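Long-range contacts in putative major capsid protein (Cafeteriavirus-dependent mavirus, PDB 6G44), which probably builds the icosahedral shell of the virophage, assembling as trimeric double jelly-roll capsomers: residues C[107-112]-C[231-236]; C[180-185]-C[198-203]; C[282-287]-C[482-487]; C[360-365]-C[449-454]; C[442-447]-C[495-500]. All coordinates share one frame; numbering follows the deposited sequence.

How the interactions relate
Interactions 1 and 2 share one antiparallel sheet: 107-112 pairs with strand 222-235, 180-185 with strand 195-205, and their centres lie about 21 Å apart. Along the chain interaction 2 falls between the two halves of interaction 1, and both close before interaction 3 opens. Interaction 4 belongs to a separate four-stranded sheet in the V20 C-terminal domain, across the chain's centre from interaction 2 (centres about 45 Å apart). The segments of interaction 5 alternate with those of interactions 3 and 4, and Lys446 touches Asp364 of interaction 4. Interactions 2, 3 and 5 also meet neighbouring subunits, whereas 1 and 4 lie within one subunit, consistent with a trimeric double jelly-roll capsomer.

Interaction 1: residues C[107-112]-C[231-236]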
# COMPACT_ATOMS: atom_id res chain seq x y z
N ILE C 107 -7.53 24.60 15.61
CA ILE C 107 -6.56 25.52 16.20
C ILE C 107 -6.08 26.50 15.14
O ILE C 107 -5.15 26.23 14.39
CB ILE C 107 -5.37 24.78 16.84
CG1 ILE C 107 -5.79 23.73 17.86
CG2 ILE C 107 -4.41 25.80 17.46
CD1 ILE C 107 -4.71 22.71 18.20
N PRO C 108 -6.70 27.69 15.08
CA PRO C 108 -6.27 28.65 14.07
C PRO C 108 -4.89 29.26 14.27
O PRO C 108 -4.22 29.58 13.29
CB PRO C 108 -7.34 29.74 14.11
CG PRO C 108 -8.45 29.20 14.88
CD PRO C 108 -7.99 28.04 15.69
N VAL C 109 -4.48 29.39 15.52
CA VAL C 109 -3.19 29.95 15.85
C VAL C 109 -2.68 29.28 17.13
O VAL C 109 -3.47 28.95 18.04
CB VAL C 109 -3.23 31.50 15.94
CG1 VAL C 109 -4.29 31.97 16.92
CG2 VAL C 109 -1.85 32.05 16.30
N ALA C 110 -1.38 29.01 17.14
CA ALA C 110 -0.68 28.46 18.28
C ALA C 110 0.60 29.23 18.51
O ALA C 110 1.26 29.69 17.55
CB ALA C 110 -0.39 26.98 18.03
N VAL C 111 0.94 29.40 19.78
CA VAL C 111 2.22 29.96 20.17
C VAL C 111 2.92 28.98 21.08
O VAL C 111 2.37 28.55 22.10
CB VAL C 111 2.07 31.33 20.88
CG1 VAL C 111 3.44 31.86 21.25
CG2 VAL C 111 1.34 32.31 19.97
N ILE C 112 4.13 28.58 20.70
CA ILE C 112 4.96 27.74 21.54
C ILE C 112 6.14 28.57 22.05
O ILE C 112 6.76 29.29 21.29
CB ILE C 112 5.42 26.47 20.79
CG1 ILE C 112 4.19 25.63 20.43
CG2 ILE C 112 6.41 25.67 21.66
CD1 ILE C 112 4.48 24.34 19.66
N ILE C 231 0.40 27.57 23.82
CA ILE C 231 -0.78 28.44 23.93
C ILE C 231 -1.62 28.28 22.66
O ILE C 231 -1.13 28.57 21.56
CB ILE C 231 -0.37 29.90 24.12
CG1 ILE C 231 0.53 30.05 25.35
CG2 ILE C 231 -1.60 30.80 24.28
CD1 ILE C 231 1.48 31.24 25.26
N LEU C 232 -2.86 27.82 22.84
CA LEU C 232 -3.74 27.49 21.69
C LEU C 232 -4.94 28.42 21.65
O LEU C 232 -5.58 28.68 22.68
CB LEU C 232 -4.26 26.07 21.82
CG LEU C 232 -3.22 24.98 22.06
CD1 LEU C 232 -3.91 23.64 22.28
CD2 LEU C 232 -2.24 24.92 20.91
N ASP C 233 -5.27 28.90 20.45
CA ASP C 233 -6.59 29.50 20.20
C ASP C 233 -7.54 28.33 19.99
O ASP C 233 -7.61 27.78 18.87
CB ASP C 233 -6.53 30.43 18.99
CG ASP C 233 -7.89 30.95 18.54
OD1 ASP C 233 -8.88 30.84 19.26
OD2 ASP C 233 -7.90 31.49 17.41
N GLY C 234 -8.20 27.88 21.04
CA GLY C 234 -9.06 26.70 20.98
C GLY C 234 -10.36 26.96 20.24
O GLY C 234 -11.15 27.82 20.64
N GLN C 235 -10.56 26.28 19.11
CA GLN C 235 -11.79 26.36 18.34
C GLN C 235 -12.31 24.95 18.08
O GLN C 235 -12.59 24.60 16.92
CB GLN C 235 -11.59 27.14 17.04
CG GLN C 235 -11.20 28.59 17.23
CD GLN C 235 -12.32 29.42 17.83
OE1 GLN C 235 -13.51 29.13 17.64
NE2 GLN C 235 -11.95 30.44 18.60
N PHE C 236 -12.44 24.17 19.14
CA PHE C 236 -12.89 22.75 19.13
C PHE C 236 -14.41 22.75 19.12
O PHE C 236 -15.08 22.34 20.08
CB PHE C 236 -12.34 21.99 20.31
CG PHE C 236 -10.84 21.94 20.33
CD1 PHE C 236 -10.07 22.91 20.96
CD2 PHE C 236 -10.17 20.90 19.68
CE1 PHE C 236 -8.70 22.85 20.97
CE2 PHE C 236 -8.79 20.86 19.69
CZ PHE C 236 -8.05 21.81 20.34
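Ile107 carries the apolar centre, reaching two residues of 231-236 with different branches. Its CG1 stands 3.9 Å from CZ of Phe236, while CG2, placed anti to the backbone N (CG1 at chi1 -54°), turns to CD2 of Leu232 at 4.2 Å. The same Leu232 CD2 meets CB of Ala110 at 4.0 Å, and Leu75 of strand 74-84 packs on both Ile107 and Leu232. Ala110 and Leu232 form a non-hydrogen-bonded pair; next to it, Val111 and Ile231 form a hydrogen-bonded pair on the other face, with Ile231 N donating to Val111 O at 2.8 Å and Val111 N returning a bond to Ile231 O. The strands run antiparallel at 171°, joining 110-114 to 222-235 in a jelly-roll sheet of the capsid protein. Asp233 N extends the pairing to Val109 O at 3.0 Å. Further out, Pro108 CD abuts the carbonyl of Asp233, 3.2 Å from its O. Pro108 also presents CG and CD to Gln235 CG, and CG approaches Asp233 OD2. At the polar edge, Gln235 NE2 donates in its amide plane to the syn side of Asp233 OD1, 3.2 Å away.

Interaction 2: residues C[180-185]-C[198-203]; sequences CNYAYY and IDFVVD
The beta hairpin of strands 183-186 and 195-205 brings Tyr184 opposite Phe200 and Tyr185 opposite Asp199, its segments running antiparallel. Tyr185 and Asp199 are a hydrogen-bonded pair: Asp199 N gives to Tyr185 O at 2.8 Å and Tyr185 N to Asp199 O at 2.9 Å, each donor tilted from the acceptor's carbonyl plane. Beside them Tyr184 CA comes within 3.0 Å of Asp199 O in a CA-H...O contact. Pairing weakens towards Ala183. Its O accepts from Val201 N at 3.1 Å with the donor 38° out of the carbonyl plane, and water 1 bridges Ala183 N to Val201 O.

Tyr182 and Phe200 extend the same way, side by side, with ring planes 41° apart. Tyr182 CE1 meets Phe200 CD1 at 3.6 Å, lying at the edge of the phenylalanine ring, whereas Ile198 CG2 lies over one face of that ring, offset toward the rim. A chi1 of 55°, which sets CG between the backbone N and the carbonyl carbon, directs the Tyr182 ring to this place; its OH bonds to Arg176 O. At the other end Asp199 OD2 lies at the edge of the Tyr185 ring, 3.7 Å from CD2, while OD1 bonds to Thr80 and His187. Tyr184 OH bonds across the subunit interface to Gly401 N of the second subunit. The hairpin itself borders an antiparallel sheet, consistent with the double jelly-roll fold.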
# COMPACT_ATOMS: atom_id res chain seq x y z
N CYS C 180 -13.32 2.55 14.70
CA CYS C 180 -12.21 2.21 13.77
C CYS C 180 -10.86 2.66 14.32
O CYS C 180 -10.09 1.82 14.81
CB CYS C 180 -12.48 2.75 12.37
SG CYS C 180 -11.35 2.01 11.14
N ASN C 181 -10.56 3.96 14.27
CA ASN C 181 -9.26 4.47 14.72
C ASN C 181 -9.27 5.24 16.05
O ASN C 181 -8.21 5.42 16.63
CB ASN C 181 -8.67 5.37 13.65
CG ASN C 181 -8.50 4.64 12.34
OD1 ASN C 181 -8.07 3.48 12.34
ND2 ASN C 181 -8.83 5.29 11.23
N TYR C 182 -10.45 5.67 16.51
CA TYR C 182 -10.54 6.44 17.78
C TYR C 182 -11.65 5.89 18.66
O TYR C 182 -12.64 5.31 18.19
CB TYR C 182 -10.75 7.94 17.51
CG TYR C 182 -11.94 8.26 16.64
CD1 TYR C 182 -13.21 8.36 17.16
CD2 TYR C 182 -11.79 8.45 15.25
CE1 TYR C 182 -14.30 8.61 16.36
CE2 TYR C 182 -12.89 8.72 14.44
CZ TYR C 182 -14.16 8.81 15.01
OH TYR C 182 -15.29 9.08 14.26
N ALA C 183 -11.47 6.13 19.97
CA ALA C 183 -12.45 5.73 20.97
C ALA C 183 -13.70 6.59 20.90
O ALA C 183 -13.64 7.78 20.62
CB ALA C 183 -11.85 5.83 22.35
N TYR C 184 -14.83 5.97 21.15
CA TYR C 184 -16.12 6.65 21.04
C TYR C 184 -17.13 5.89 21.90
O TYR C 184 -16.96 4.72 22.22
CB TYR C 184 -16.61 6.75 19.54
CG TYR C 184 -17.22 5.43 19.16
CD1 TYR C 184 -16.42 4.29 19.04
CD2 TYR C 184 -18.60 5.25 19.06
CE1 TYR C 184 -16.97 3.04 18.82
CE2 TYR C 184 -19.15 4.01 18.81
CZ TYR C 184 -18.34 2.90 18.71
OH TYR C 184 -18.90 1.64 18.55
N TYR C 185 -18.24 6.57 22.21
CA TYR C 185 -19.39 5.91 22.84
C TYR C 185 -20.67 6.62 22.47
O TYR C 185 -20.80 7.81 22.76
CB TYR C 185 -19.25 5.88 24.36
CG TYR C 185 -20.46 5.21 25.01
CD1 TYR C 185 -20.73 3.87 24.78
CD2 TYR C 185 -21.33 5.94 25.81
CE1 TYR C 185 -21.83 3.26 25.36
CE2 TYR C 185 -22.45 5.33 26.39
CZ TYR C 185 -22.68 4.00 26.15
OH TYR C 185 -23.80 3.36 26.69
N ILE C 198 -22.76 11.51 21.43
CA ILE C 198 -21.59 10.65 21.19
C ILE C 198 -20.38 11.23 21.94
O ILE C 198 -20.04 12.41 21.78
CB ILE C 198 -21.25 10.53 19.68
CG1 ILE C 198 -22.49 10.13 18.91
CG2 ILE C 198 -20.10 9.52 19.48
CD1 ILE C 198 -22.34 10.14 17.41
N ASP C 199 -19.73 10.39 22.74
CA ASP C 199 -18.47 10.72 23.37
C ASP C 199 -17.35 10.37 22.39
O ASP C 199 -17.39 9.31 21.74
CB ASP C 199 -18.24 9.91 24.65
CG ASP C 199 -19.37 10.04 25.66
OD1 ASP C 199 -20.10 11.07 25.63
OD2 ASP C 199 -19.53 9.11 26.47
N PHE C 200 -16.38 11.25 22.28
CA PHE C 200 -15.18 11.05 21.43
C PHE C 200 -13.91 11.26 22.25
O PHE C 200 -13.86 12.10 23.15
CB PHE C 200 -15.13 12.08 20.31
CG PHE C 200 -16.20 11.94 19.27
CD1 PHE C 200 -15.99 11.17 18.15
CD2 PHE C 200 -17.41 12.63 19.38
CE1 PHE C 200 -16.94 11.07 17.18
CE2 PHE C 200 -18.38 12.51 18.42
CZ PHE C 200 -18.14 11.75 17.29
N VAL C 201 -12.85 10.53 21.89
CA VAL C 201 -11.49 10.78 22.38
C VAL C 201 -10.58 10.73 21.16
O VAL C 201 -10.61 9.73 20.42
CB VAL C 201 -11.01 9.75 23.40
CG1 VAL C 201 -9.64 10.11 23.91
CG2 VAL C 201 -11.96 9.64 24.57
N VAL C 202 -9.79 11.76 20.96
CA VAL C 202 -8.82 11.83 19.82
C VAL C 202 -7.47 12.26 20.34
O VAL C 202 -7.39 13.28 21.06
CB VAL C 202 -9.28 12.82 18.74
CG1 VAL C 202 -8.23 12.99 17.64
CG2 VAL C 202 -10.62 12.37 18.16
N ASP C 203 -6.41 11.54 19.95
CA ASP C 203 -5.01 11.84 20.33
C ASP C 203 -4.27 12.12 19.02
O ASP C 203 -3.99 11.17 18.26
CB ASP C 203 -4.42 10.62 21.09
CG ASP C 203 -2.99 10.80 21.57
OD1 ASP C 203 -2.25 11.62 21.01
OD2 ASP C 203 -2.58 10.07 22.53
O HOH W 1 -9.00 7.56 20.60

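Interaction 3: residues C[282-287]-C[482-487]; sequences IPKTII and SFEDGT
Ile286 and Ser482 form the tight end of the contact, a hydrogen-bonded antiparallel pair. Ser482 N reaches Ile286 O at 2.8 Å in the carbonyl plane, with an N-H...O angle of 171°, and Ile286 N returns to Ser482 O at 2.9 Å, tilted 16° from the plane of the Ser482 carbonyl. Thr285 CA adds a CA-H...O contact to Ser482 O. The side chains of Thr285 and Phe483 then run side by side in the same direction: OG1 stands 3.5 Å from CD1 and CG2 3.9 Å from CE1, so both branches of the threonine touch the ring. Ser482 OG and Lys284 O both accept from Arg223 NH2, which ties the two segments to strand 222-235.

Beyond this pair the contact loosens into solvent. Glu484, with CG anti to its own N (chi1 -171°) and an extended chain, crosses Lys284 obliquely, its OE2 3.7 Å from Lys284 CG. The charged ends remain too far apart for a salt bridge, with NZ 4.5 Å from OE1. Water 4 links Thr285 OG1 to Glu484 N. On the far side of the reversal, Asp485 OD1 takes both Thr487 N and OG1 from one face of its plane. Phe483 to Gly486 form a type I beta turn closed by Gly486 N to Phe483 O, overlapped by an Asx turn at Asp485, in the connection between strands 464-482 and 488-492.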
# COMPACT_ATOMS: atom_id res chain seq x y z
N ILE C 282 25.88 15.33 24.48
CA ILE C 282 24.96 15.86 23.46
C ILE C 282 25.64 17.10 22.89
O ILE C 282 26.18 17.91 23.65
CB ILE C 282 23.60 16.20 24.07
CG1 ILE C 282 22.91 14.90 24.53
CG2 ILE C 282 22.70 16.95 23.08
CD1 ILE C 282 21.65 15.13 25.32
N PRO C 283 25.64 17.26 21.56
CA PRO C 283 26.27 18.44 20.99
C PRO C 283 25.74 19.76 21.54
O PRO C 283 24.59 19.84 21.97
CB PRO C 283 25.93 18.34 19.50
CG PRO C 283 25.65 16.92 19.26
CD PRO C 283 25.07 16.37 20.52
N LYS C 284 26.58 20.78 21.54
CA LYS C 284 26.21 22.09 22.08
C LYS C 284 25.02 22.71 21.36
O LYS C 284 24.13 23.26 21.99
CB LYS C 284 27.39 23.05 22.04
CG LYS C 284 28.58 22.66 22.91
CD LYS C 284 29.70 23.67 22.75
CE LYS C 284 31.08 23.02 22.86
NZ LYS C 284 31.27 22.32 24.16
N THR C 285 25.03 22.63 20.02
CA THR C 285 24.01 23.27 19.21
C THR C 285 23.29 22.24 18.37
O THR C 285 23.92 21.60 17.52
CB THR C 285 24.60 24.38 18.33
OG1 THR C 285 25.22 25.35 19.18
CG2 THR C 285 23.53 25.08 17.52
N ILE C 286 21.99 22.10 18.60
CA ILE C 286 21.16 21.10 17.89
C ILE C 286 20.30 21.87 16.89
O ILE C 286 19.72 22.90 17.22
CB ILE C 286 20.28 20.27 18.85
CG1 ILE C 286 21.15 19.59 19.93
CG2 ILE C 286 19.48 19.22 18.07
CD1 ILE C 286 20.37 19.05 21.10
N ILE C 287 20.18 21.31 15.69
CA ILE C 287 19.44 21.95 14.57
C ILE C 287 18.15 21.14 14.28
O ILE C 287 18.18 19.90 14.25
CB ILE C 287 20.32 21.98 13.32
CG1 ILE C 287 21.58 22.81 13.61
CG2 ILE C 287 19.55 22.55 12.13
CD1 ILE C 287 22.64 22.78 12.53
N SER C 482 18.93 25.11 18.81
CA SER C 482 18.92 24.94 20.26
C SER C 482 20.36 25.05 20.75
O SER C 482 21.15 24.16 20.48
CB SER C 482 18.34 23.57 20.60
OG SER C 482 18.49 23.28 21.99
N PHE C 483 20.66 26.13 21.48
CA PHE C 483 22.01 26.33 22.02
C PHE C 483 22.09 25.76 23.42
O PHE C 483 21.10 25.67 24.14
CB PHE C 483 22.34 27.80 22.03
CG PHE C 483 22.33 28.42 20.67
CD1 PHE C 483 23.43 28.32 19.86
CD2 PHE C 483 21.19 29.04 20.18
CE1 PHE C 483 23.44 28.86 18.57
CE2 PHE C 483 21.17 29.56 18.89
CZ PHE C 483 22.29 29.49 18.09
N GLU C 484 23.32 25.41 23.78
CA GLU C 484 23.56 24.71 25.02
C GLU C 484 23.14 25.47 26.27
O GLU C 484 22.70 24.87 27.25
CB GLU C 484 25.04 24.37 25.13
CG GLU C 484 25.31 23.44 26.27
CD GLU C 484 26.67 22.84 26.19
OE1 GLU C 484 27.65 23.60 26.43
OE2 GLU C 484 26.75 21.63 25.90
N ASP C 485 23.24 26.79 26.24
CA ASP C 485 22.80 27.64 27.37
C ASP C 485 21.28 27.75 27.55
O ASP C 485 20.81 28.43 28.47
CB ASP C 485 23.46 29.03 27.31
CG ASP C 485 22.99 29.90 26.17
OD1 ASP C 485 22.00 29.55 25.49
OD2 ASP C 485 23.57 31.00 25.95
N GLY C 486 20.53 27.12 26.65
CA GLY C 486 19.07 27.14 26.70
C GLY C 486 18.42 27.95 25.61
O GLY C 486 17.26 27.72 25.28
N THR C 487 19.14 28.92 25.04
CA THR C 487 18.61 29.78 24.02
C THR C 487 18.12 28.98 22.82
O THR C 487 18.78 28.07 22.36
CB THR C 487 19.64 30.82 23.57
OG1 THR C 487 20.09 31.56 24.73
CG2 THR C 487 19.04 31.79 22.58
O HOH W 2 24.63 19.64 25.39
O HOH W 3 29.05 20.53 25.86
O HOH W 4 25.51 26.13 21.92

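Interaction 4: residues C[360-365]-C[449-454]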
# COMPACT_ATOMS: atom_id res chain seq x y z
N GLU C 360 -1.45 31.01 -14.53
CA GLU C 360 -0.38 31.81 -15.13
C GLU C 360 0.37 32.54 -14.02
O GLU C 360 -0.25 33.18 -13.17
CB GLU C 360 -0.95 32.80 -16.16
CG GLU C 360 -1.65 32.09 -17.32
CD GLU C 360 -2.05 33.01 -18.47
OE1 GLU C 360 -2.86 32.53 -19.32
OE2 GLU C 360 -1.56 34.15 -18.55
N ILE C 361 1.69 32.43 -14.06
CA ILE C 361 2.58 32.97 -13.04
C ILE C 361 3.48 34.06 -13.68
O ILE C 361 4.01 33.87 -14.75
CB ILE C 361 3.52 31.90 -12.45
CG1 ILE C 361 2.79 30.61 -12.06
CG2 ILE C 361 4.28 32.49 -11.25
CD1 ILE C 361 1.77 30.77 -10.97
N LYS C 362 3.60 35.20 -12.99
CA LYS C 362 4.59 36.24 -13.33
C LYS C 362 5.61 36.26 -12.21
O LYS C 362 5.23 36.30 -11.05
CB LYS C 362 3.90 37.59 -13.43
CG LYS C 362 4.84 38.79 -13.47
CD LYS C 362 4.03 40.07 -13.69
CE LYS C 362 4.91 41.30 -13.79
NZ LYS C 362 5.73 41.52 -12.56
N VAL C 363 6.90 36.22 -12.54
CA VAL C 363 7.96 36.45 -11.55
C VAL C 363 8.85 37.54 -12.14
O VAL C 363 9.45 37.32 -13.19
CB VAL C 363 8.80 35.21 -11.23
CG1 VAL C 363 9.94 35.54 -10.25
CG2 VAL C 363 7.92 34.10 -10.65
N ASP C 364 8.93 38.68 -11.46
CA ASP C 364 9.70 39.84 -11.95
C ASP C 364 9.21 40.18 -13.38
O ASP C 364 8.00 40.30 -13.56
CB ASP C 364 11.21 39.56 -11.81
CG ASP C 364 11.63 39.31 -10.37
OD1 ASP C 364 10.91 39.72 -9.45
OD2 ASP C 364 12.72 38.72 -10.16
N SER C 365 10.09 40.28 -14.38
CA SER C 365 9.68 40.63 -15.75
C SER C 365 9.16 39.46 -16.57
O SER C 365 8.76 39.64 -17.71
CB SER C 365 10.87 41.25 -16.51
OG SER C 365 11.36 42.39 -15.85
N ASN C 449 9.23 39.65 -7.15
CA ASN C 449 7.80 39.98 -7.15
C ASN C 449 7.07 38.92 -7.96
O ASN C 449 7.52 38.56 -9.03
CB ASN C 449 7.56 41.36 -7.76
CG ASN C 449 8.28 42.46 -6.99
OD1 ASN C 449 8.12 42.59 -5.79
ND2 ASN C 449 9.06 43.25 -7.70
N MET C 450 5.98 38.39 -7.40
CA MET C 450 5.17 37.36 -8.05
C MET C 450 3.71 37.79 -8.15
O MET C 450 3.16 38.38 -7.23
CB MET C 450 5.28 36.04 -7.27
CG MET C 450 4.48 34.88 -7.89
SD MET C 450 4.49 33.35 -6.91
CE MET C 450 6.03 32.70 -7.46
N GLN C 451 3.06 37.40 -9.25
CA GLN C 451 1.64 37.53 -9.40
C GLN C 451 1.13 36.19 -9.94
O GLN C 451 1.77 35.57 -10.78
CB GLN C 451 1.34 38.66 -10.40
CG GLN C 451 -0.12 39.04 -10.53
CD GLN C 451 -0.29 40.41 -11.18
OE1 GLN C 451 0.29 40.68 -12.23
NE2 GLN C 451 -1.07 41.28 -10.55
N VAL C 452 -0.02 35.76 -9.41
CA VAL C 452 -0.65 34.48 -9.80
C VAL C 452 -2.05 34.74 -10.32
O VAL C 452 -2.86 35.34 -9.63
CB VAL C 452 -0.69 33.53 -8.59
CG1 VAL C 452 -1.47 32.26 -8.90
CG2 VAL C 452 0.74 33.19 -8.16
N GLN C 453 -2.33 34.24 -11.53
CA GLN C 453 -3.68 34.24 -12.11
C GLN C 453 -4.17 32.78 -12.11
O GLN C 453 -3.44 31.92 -12.59
CB GLN C 453 -3.62 34.76 -13.54
CG GLN C 453 -4.93 34.68 -14.30
CD GLN C 453 -4.77 34.85 -15.79
OE1 GLN C 453 -4.73 33.88 -16.53
NE2 GLN C 453 -4.63 36.11 -16.22
N ALA C 454 -5.35 32.54 -11.57
CA ALA C 454 -5.97 31.21 -11.60
C ALA C 454 -7.30 31.31 -12.33
O ALA C 454 -8.09 32.21 -12.03
CB ALA C 454 -6.22 30.69 -10.20
O HOH W 5 0.29 36.15 -13.63
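Strands 360-363 and 449-454 run antiparallel at 168°, with axes 4.7 Å apart and paired backbone bonds at Glu360-Gln453 and Lys362-Gln451, of which Lys362 N to Gln451 O and Gln453 N to Glu360 O are almost straight, both at 176°. On the apolar face, Ile361 CD1 lies 3.8 Å from Val452 CG2 as the two side chains point the same way. Met450 crosses both Ile361 and Val363: its CG meets Ile361 CG2 at 4.1 Å, and a bend at chi3 (-83°) brings CE to 4.0 Å from Val363 CG2. Phe428 of strand 425-428 packs on Ile361 and Met450. The other face is polar. Gln453 OE1 lies alongside the Glu360 carboxylate in van der Waals contact, 3.4 Å from Glu360 CD, and Gln451 NE2 bonds to Thr323 O. Where strand 360-363 ends, Asp364 N donates to Asn449 O at 2.8 Å while Asp364 OD1 accepts Asn449 N at 2.8 Å, nearly along its C-O axis. Lys362 NZ also bonds to Asp364 O within the same segment. A carboxylate thus takes the place of a backbone carbonyl in the last pairing, so the strand end is held by side-chain as well as main-chain bonds.

Interaction 5: residues C[442-447]-C[495-500]; sequences ANANKS and YTPDQL
Tyr495 meets Ala444 in a single backbone bridge. Tyr495 N donates to Asn443 O at 3.0 Å, and Asn445 N to Tyr495 O at 2.8 Å, the latter tilted 26° from the carbonyl plane; Ala444 CA also touches Tyr495 O in a CA-H...O contact. Around this bridge lies a small apolar set. Leu500 directs CD1 to Ala444 CB at 4.1 Å, and the same methyl abuts a carbonyl, 3.5 Å from Ala442 O. With chi1 at -61° and an extended chi2, the leucine points this methyl from the helix onto the loop 442-447. Pro497 CG rests 4.3 Å from both Ala444 CB and Lys446 CB, touching the loop further along.

The first turn of helix 497-501 presents both residues. Thr496 is its N-cap: OG1 accepts from Gln499 N at 3.0 Å, and Thr496 O takes Leu500 N, fixing where the leucine emerges. On the loop side, Asn445 centres an inverse gamma turn, whose Lys446 N to Ala444 O bond is weak, and Asn443 is held through ND2 to Asp477 OD2. Ser33 of the third subunit bonds to Ala442 O and packs on Leu500, while Thr13 of the second subunit packs on Tyr495 and Leu500. Two main-chain bonds therefore set the spacing of loop and helix start, and the adjoining apolar contacts add cohesion with little directional demand at a site where three copies of the protein meet.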
# COMPACT_ATOMS: atom_id res chain seq x y z
N ALA C 442 15.60 28.38 -4.95
CA ALA C 442 15.14 28.18 -3.59
C ALA C 442 16.24 28.55 -2.61
O ALA C 442 17.40 28.13 -2.78
CB ALA C 442 14.73 26.73 -3.39
N ASN C 443 15.88 29.36 -1.62
CA ASN C 443 16.79 29.82 -0.54
C ASN C 443 17.73 30.96 -0.96
O ASN C 443 18.59 31.37 -0.18
CB ASN C 443 17.58 28.66 0.09
CG ASN C 443 16.68 27.67 0.75
OD1 ASN C 443 15.68 28.06 1.32
ND2 ASN C 443 16.99 26.37 0.65
N ALA C 444 17.56 31.50 -2.15
CA ALA C 444 18.36 32.68 -2.53
C ALA C 444 17.85 33.90 -1.79
O ALA C 444 16.65 34.14 -1.70
CB ALA C 444 18.26 32.93 -4.02
N ASN C 445 18.79 34.71 -1.29
CA ASN C 445 18.43 35.99 -0.67
C ASN C 445 18.22 37.08 -1.72
O ASN C 445 18.77 38.18 -1.64
CB ASN C 445 19.48 36.41 0.35
CG ASN C 445 19.01 37.57 1.20
OD1 ASN C 445 17.81 37.83 1.31
ND2 ASN C 445 19.96 38.29 1.79
N LYS C 446 17.41 36.79 -2.72
CA LYS C 446 17.16 37.69 -3.83
C LYS C 446 15.69 38.09 -3.73
O LYS C 446 14.82 37.21 -3.60
CB LYS C 446 17.40 36.98 -5.16
CG LYS C 446 17.06 37.84 -6.36
CD LYS C 446 17.20 37.13 -7.69
CE LYS C 446 16.53 37.93 -8.78
NZ LYS C 446 17.13 39.30 -8.93
N SER C 447 15.41 39.39 -3.79
CA SER C 447 14.04 39.88 -3.75
C SER C 447 13.35 39.59 -5.09
O SER C 447 13.96 39.75 -6.16
CB SER C 447 14.00 41.39 -3.45
OG SER C 447 14.58 41.67 -2.18
N TYR C 495 21.08 32.27 1.24
CA TYR C 495 22.40 32.32 0.65
C TYR C 495 22.36 33.21 -0.58
O TYR C 495 21.29 33.45 -1.14
CB TYR C 495 22.90 30.91 0.27
CG TYR C 495 22.76 29.96 1.42
CD1 TYR C 495 23.76 29.82 2.38
CD2 TYR C 495 21.57 29.27 1.60
CE1 TYR C 495 23.56 28.98 3.48
CE2 TYR C 495 21.36 28.46 2.69
CZ TYR C 495 22.34 28.31 3.62
OH TYR C 495 22.07 27.46 4.68
N THR C 496 23.52 33.68 -1.03
CA THR C 496 23.54 34.46 -2.25
C THR C 496 23.29 33.55 -3.45
O THR C 496 23.67 32.36 -3.42
CB THR C 496 24.87 35.19 -2.47
OG1 THR C 496 25.91 34.23 -2.66
CG2 THR C 496 25.19 36.11 -1.28
N PRO C 497 22.72 34.11 -4.53
CA PRO C 497 22.63 33.29 -5.74
C PRO C 497 23.98 32.73 -6.17
O PRO C 497 24.08 31.56 -6.56
CB PRO C 497 22.06 34.27 -6.78
CG PRO C 497 21.27 35.25 -5.99
CD PRO C 497 21.95 35.36 -4.65
N ASP C 498 25.05 33.53 -6.06
CA ASP C 498 26.36 33.04 -6.42
C ASP C 498 26.79 31.84 -5.59
O ASP C 498 27.35 30.90 -6.13
CB ASP C 498 27.41 34.16 -6.36
CG ASP C 498 27.28 35.17 -7.49
OD1 ASP C 498 26.58 34.90 -8.51
OD2 ASP C 498 27.88 36.26 -7.34
N GLN C 499 26.51 31.83 -4.28
CA GLN C 499 26.88 30.67 -3.49
C GLN C 499 26.10 29.43 -3.93
O GLN C 499 26.67 28.35 -4.00
CB GLN C 499 26.68 30.85 -1.99
CG GLN C 499 27.31 29.68 -1.26
CD GLN C 499 27.04 29.62 0.21
OE1 GLN C 499 26.90 28.52 0.75
NE2 GLN C 499 27.00 30.76 0.86
N LEU C 500 24.83 29.60 -4.23
CA LEU C 500 24.01 28.46 -4.65
C LEU C 500 24.44 27.96 -6.03
O LEU C 500 24.63 26.76 -6.19
CB LEU C 500 22.54 28.83 -4.62
CG LEU C 500 22.02 29.22 -3.23
CD1 LEU C 500 20.55 29.61 -3.33
CD2 LEU C 500 22.24 28.13 -2.21